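PDB 4G2C: DyP2 from Amycolatopsis sp. ATCC 39116, which probably uses its haem to catalyse peroxide-driven oxidation of dyes and probably other substrates in a lignin-reactive bacterium, as a dye-decolourising peroxidase that also carries a manganese(II) ion. Local coordinates for residues 65-79 against 190-203. Sequence-based numbering, arbitrary orientation.
Sequences DRLTVLFLGFGDAAE and PASVTVVGEESGLG. With ACT (acetate ion), chain T.
Leu67, Val69, Phe71 and Gly73 pair in antiparallel, hydrogen-bonded fashion with Gly201, Glu199, Gly197 and Thr194, joining strand 66-74 to strand 193-202, whose axes approach to 4.4 Å. A classic beta bulge shifts the register: Val196 and Gly197 both face Phe71, whose N donates to Gly197 O while its O accepts from Val196 N at 2.9 Å. Strand 166-172 borders the other edge of 66-74, placing the pair inside the antiparallel sheet of the ferredoxin-like DyP domain.

On one face Glu198, extended with CG opposite the backbone N (chi1 172°), lies alongside Leu70, the methyl CD2 3.6 Å from Glu198 CD. On the other, the Phe71 ring crosses Glu199, its CE2 4.0 Å from Glu199 CG and the ring and carboxylate planes 69° apart. Arg66, bent at chi2 (-59°), runs beside Leu202, its NE 3.6 Å from Leu202 CD1, and meets an acetate at the guanidinium edge, where NH1 donates to acetate O at 3.2 Å and weakly to OXT. With an alanine here, the acetate would probably lose its guanidinium partner, and Leu202 CD1 the aliphatic chain and NE that lie beside it.

Backbone bonding thus carries the pairing. Both oxygens of the buried Glu199 are satisfied, OE1 by a salt bridge to Lys275 and OE2 by hydrogen bonds to Tyr160 and His159, whereas Arg66, with Arg382 close by, probably favours a small anion such as this acetate, itself probably from the crystallisation liquor.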
loop_
_atom_site.group_PDB
_atom_site.type_symbol
_atom_site.label_atom_id
_atom_site.label_comp_id
_atom_site.label_asym_id
_atom_site.label_seq_id
_atom_site.Cartn_x
_atom_site.Cartn_y
_atom_site.Cartn_z
ATOM N N ASP A 65 -10.579 5.287 7.924
ATOM C CA ASP A 65 -10.864 6.529 7.194
ATOM C C ASP A 65 -10.373 7.716 8.005
ATOM O O ASP A 65 -10.088 8.777 7.474
ATOM C CB ASP A 65 -12.366 6.663 6.915
ATOM C CG ASP A 65 -12.891 5.578 5.988
ATOM O OD1 ASP A 65 -12.137 5.122 5.093
ATOM O OD2 ASP A 65 -14.060 5.180 6.145
ATOM N N ARG A 66 -10.296 7.520 9.312
ATOM C CA ARG A 66 -9.623 8.452 10.197
ATOM C C ARG A 66 -8.509 7.644 10.802
ATOM O O ARG A 66 -8.752 6.588 11.381
ATOM C CB ARG A 66 -10.570 8.952 11.297
ATOM C CG ARG A 66 -11.617 9.951 10.811
ATOM C CD ARG A 66 -10.940 11.170 10.194
ATOM N NE ARG A 66 -11.840 12.315 10.116
ATOM C CZ ARG A 66 -11.703 13.428 10.833
ATOM N NH1 ARG A 66 -10.684 13.559 11.682
ATOM N NH2 ARG A 66 -12.585 14.415 10.695
ATOM N N LEU A 67 -7.286 8.127 10.646
ATOM C CA LEU A 67 -6.120 7.406 11.124
ATOM C C LEU A 67 -5.139 8.347 11.799
ATOM O O LEU A 67 -4.763 9.380 11.241
ATOM C CB LEU A 67 -5.426 6.693 9.960
ATOM C CG LEU A 67 -4.061 6.077 10.259
ATOM C CD1 LEU A 67 -4.218 4.884 11.191
ATOM C CD2 LEU A 67 -3.380 5.668 8.964
ATOM N N THR A 68 -4.734 7.979 13.007
ATOM C CA THR A 68 -3.653 8.663 13.704
ATOM C C THR A 68 -2.435 7.751 13.724
ATOM O O THR A 68 -2.554 6.587 14.084
ATOM C CB THR A 68 -4.066 9.024 15.160
ATOM O OG1 THR A 68 -4.790 10.262 15.157
ATOM C CG2 THR A 68 -2.835 9.161 16.059
ATOM N N VAL A 69 -1.282 8.272 13.299
ATOM C CA VAL A 69 -0.023 7.525 13.297
ATOM C C VAL A 69 0.920 8.146 14.316
ATOM O O VAL A 69 1.145 9.355 14.289
ATOM C CB VAL A 69 0.693 7.602 11.929
ATOM C CG1 VAL A 69 1.924 6.729 11.927
ATOM C CG2 VAL A 69 -0.249 7.217 10.779
ATOM N N LEU A 70 1.478 7.321 15.200
ATOM C CA LEU A 70 2.371 7.793 16.255
ATOM C C LEU A 70 3.695 7.049 16.198
ATOM O O LEU A 70 3.729 5.830 16.326
ATOM C CB LEU A 70 1.726 7.600 17.626
ATOM C CG LEU A 70 0.440 8.377 17.943
ATOM C CD1 LEU A 70 -0.080 7.981 19.320
ATOM C CD2 LEU A 70 0.663 9.891 17.867
ATOM N N PHE A 71 4.782 7.779 15.977
ATOM C CA PHE A 71 6.115 7.196 16.026
ATOM C C PHE A 71 6.713 7.443 17.399
ATOM O O PHE A 71 6.659 8.558 17.912
ATOM C CB PHE A 71 6.999 7.783 14.933
ATOM C CG PHE A 71 6.418 7.636 13.557
ATOM C CD1 PHE A 71 6.267 6.374 12.984
ATOM C CD2 PHE A 71 6.005 8.745 12.844
ATOM C CE1 PHE A 71 5.725 6.228 11.722
ATOM C CE2 PHE A 71 5.446 8.605 11.584
ATOM C CZ PHE A 71 5.308 7.345 11.018
ATOM N N LEU A 72 7.262 6.396 18.002
ATOM C CA LEU A 72 7.700 6.460 19.394
ATOM C C LEU A 72 9.207 6.290 19.520
ATOM O O LEU A 72 9.857 5.725 18.628
ATOM C CB LEU A 72 7.008 5.369 20.202
ATOM C CG LEU A 72 5.483 5.282 20.102
ATOM C CD1 LEU A 72 4.960 4.177 21.004
ATOM C CD2 LEU A 72 4.809 6.617 20.421
ATOM N N GLY A 73 9.751 6.782 20.635
ATOM C CA GLY A 73 11.137 6.539 21.024
ATOM C C GLY A 73 11.161 5.929 22.420
ATOM O O GLY A 73 10.432 6.377 23.293
ATOM N N PHE A 74 11.975 4.897 22.624
ATOM C CA PHE A 74 12.074 4.233 23.915
ATOM C C PHE A 74 13.230 4.793 24.747
ATOM O O PHE A 74 14.402 4.535 24.453
ATOM C CB PHE A 74 12.266 2.717 23.730
ATOM C CG PHE A 74 11.086 2.020 23.098
ATOM C CD1 PHE A 74 9.826 2.613 23.093
ATOM C CD2 PHE A 74 11.236 0.767 22.510
ATOM C CE1 PHE A 74 8.729 1.974 22.516
ATOM C CE2 PHE A 74 10.157 0.115 21.929
ATOM C CZ PHE A 74 8.894 0.719 21.930
ATOM N N GLY A 75 12.895 5.548 25.793
ATOM C CA GLY A 75 13.889 6.077 26.719
ATOM C C GLY A 75 14.423 5.072 27.735
ATOM O O GLY A 75 15.578 5.165 28.155
ATOM N N ASP A 76 13.583 4.119 28.139
ATOM C CA ASP A 76 13.980 3.085 29.101
ATOM C C ASP A 76 13.381 1.725 28.736
ATOM O O ASP A 76 12.192 1.623 28.438
ATOM C CB ASP A 76 13.565 3.484 30.517
ATOM C CG ASP A 76 13.843 2.396 31.534
ATOM O OD1 ASP A 76 15.010 2.259 31.959
ATOM O OD2 ASP A 76 12.904 1.671 31.910
ATOM N N ALA A 77 14.194 0.676 28.763
ATOM C CA ALA A 77 13.744 -0.618 28.240
ATOM C C ALA A 77 12.618 -1.225 29.071
ATOM O O ALA A 77 11.607 -1.680 28.522
ATOM C CB ALA A 77 14.903 -1.592 28.108
ATOM N N ALA A 78 12.794 -1.226 30.391
ATOM C CA ALA A 78 11.789 -1.782 31.299
ATOM C C ALA A 78 10.446 -1.066 31.172
ATOM O O ALA A 78 9.381 -1.702 31.164
ATOM C CB ALA A 78 12.290 -1.759 32.757
ATOM N N GLU A 79 10.496 0.258 31.068
ATOM C CA GLU A 79 9.268 1.024 30.938
ATOM C C GLU A 79 8.591 0.777 29.592
ATOM O O GLU A 79 7.366 0.811 29.493
ATOM C CB GLU A 79 9.527 2.517 31.161
ATOM C CG GLU A 79 9.544 2.932 32.634
ATOM C CD GLU A 79 9.982 4.372 32.830
ATOM O OE1 GLU A 79 9.199 5.291 32.499
ATOM O OE2 GLU A 79 11.120 4.585 33.307
ATOM N N PRO A 190 4.273 6.110 29.707
ATOM C CA PRO A 190 5.263 6.670 30.630
ATOM C C PRO A 190 6.067 7.771 29.944
ATOM O O PRO A 190 6.105 7.844 28.709
ATOM C CB PRO A 190 6.164 5.473 30.924
ATOM C CG PRO A 190 6.115 4.675 29.639
ATOM C CD PRO A 190 4.707 4.819 29.145
ATOM N N ALA A 191 6.718 8.606 30.747
ATOM C CA ALA A 191 7.487 9.739 30.242
ATOM C C ALA A 191 8.698 9.346 29.387
ATOM O O ALA A 191 9.132 10.121 28.529
ATOM C CB ALA A 191 7.916 10.625 31.392
ATOM N N SER A 192 9.240 8.151 29.611
ATOM C CA SER A 192 10.395 7.676 28.840
ATOM C C SER A 192 10.019 7.109 27.464
ATOM O O SER A 192 10.889 6.653 26.705
ATOM C CB SER A 192 11.111 6.582 29.612
ATOM O OG SER A 192 10.228 5.499 29.803
ATOM N N VAL A 193 8.722 7.080 27.169
ATOM C CA VAL A 193 8.271 6.704 25.836
ATOM C C VAL A 193 7.805 7.982 25.181
ATOM O O VAL A 193 6.713 8.468 25.450
ATOM C CB VAL A 193 7.128 5.673 25.855
ATOM C CG1 VAL A 193 6.570 5.481 24.447
ATOM C CG2 VAL A 193 7.619 4.338 26.418
ATOM N N THR A 194 8.661 8.541 24.345
ATOM C CA THR A 194 8.355 9.797 23.700
ATOM C C THR A 194 7.676 9.588 22.352
ATOM O O THR A 194 7.835 8.549 21.689
ATOM C CB THR A 194 9.613 10.643 23.513
ATOM O OG1 THR A 194 10.633 9.833 22.915
ATOM C CG2 THR A 194 10.115 11.159 24.876
ATOM N N VAL A 195 6.895 10.586 21.974
ATOM C CA VAL A 195 6.355 10.661 20.642
ATOM C C VAL A 195 7.274 11.526 19.796
ATOM O O VAL A 195 7.298 12.742 19.957
ATOM C CB VAL A 195 4.984 11.312 20.673
ATOM C CG1 VAL A 195 4.424 11.388 19.264
ATOM C CG2 VAL A 195 4.070 10.542 21.607
ATOM N N VAL A 196 8.029 10.911 18.894
ATOM C CA VAL A 196 8.972 11.666 18.085
ATOM C C VAL A 196 8.316 12.241 16.844
ATOM O O VAL A 196 8.900 13.087 16.163
ATOM C CB VAL A 196 10.174 10.805 17.650
ATOM C CG1 VAL A 196 10.467 9.725 18.684
ATOM C CG2 VAL A 196 9.919 10.182 16.291
ATOM N N GLY A 197 7.105 11.780 16.544
ATOM C CA GLY A 197 6.417 12.197 15.332
ATOM C C GLY A 197 5.006 11.667 15.248
ATOM O O GLY A 197 4.690 10.636 15.841
ATOM N N GLU A 198 4.158 12.371 14.502
ATOM C CA GLU A 198 2.766 11.973 14.328
ATOM C C GLU A 198 2.293 12.309 12.916
ATOM O O GLU A 198 2.793 13.245 12.307
ATOM C CB GLU A 198 1.886 12.680 15.361
ATOM C CG GLU A 198 0.392 12.487 15.162
ATOM C CD GLU A 198 -0.444 12.930 16.370
ATOM O OE1 GLU A 198 0.131 13.417 17.370
ATOM O OE2 GLU A 198 -1.686 12.797 16.308
ATOM N N GLU A 199 1.349 11.529 12.389
ATOM C CA GLU A 199 0.707 11.852 11.114
ATOM C C GLU A 199 -0.786 11.568 11.250
ATOM O O GLU A 199 -1.199 10.770 12.094
ATOM C CB GLU A 199 1.285 11.018 9.947
ATOM C CG GLU A 199 2.810 11.064 9.776
ATOM C CD GLU A 199 3.313 12.338 9.108
ATOM O OE1 GLU A 199 2.474 13.137 8.634
ATOM O OE2 GLU A 199 4.554 12.541 9.058
ATOM N N SER A 200 -1.594 12.215 10.422
ATOM C CA SER A 200 -3.026 11.937 10.398
ATOM C C SER A 200 -3.453 11.553 8.985
ATOM O O SER A 200 -3.132 12.240 8.010
ATOM C CB SER A 200 -3.834 13.140 10.902
ATOM O OG SER A 200 -3.318 13.618 12.149
ATOM N N GLY A 201 -4.165 10.436 8.881
ATOM C CA GLY A 201 -4.708 10.002 7.614
ATOM C C GLY A 201 -6.180 10.366 7.512
ATOM O O GLY A 201 -6.940 10.258 8.475
ATOM N N LEU A 202 -6.583 10.807 6.334
ATOM C CA LEU A 202 -7.977 11.148 6.084
ATOM C C LEU A 202 -8.358 10.511 4.761
ATOM O O LEU A 202 -7.795 10.858 3.712
ATOM C CB LEU A 202 -8.156 12.666 6.017
ATOM C CG LEU A 202 -9.559 13.152 5.652
ATOM C CD1 LEU A 202 -10.536 12.924 6.810
ATOM C CD2 LEU A 202 -9.547 14.620 5.196
ATOM N N GLY A 203 -9.272 9.546 4.817
ATOM C CA GLY A 203 -9.686 8.832 3.621
ATOM C C GLY A 203 -10.471 9.692 2.648
ATOM O O GLY A 203 -11.266 10.531 3.062
HETATM C C ACT T . -7.853 11.528 12.627
HETATM O O ACT T . -8.850 11.552 13.401
HETATM O OXT ACT T . -8.069 11.415 11.387
HETATM C CH3 ACT T . -6.459 11.627 13.156
HETATM O O HOH W 1 10.838 3.731 27.545
#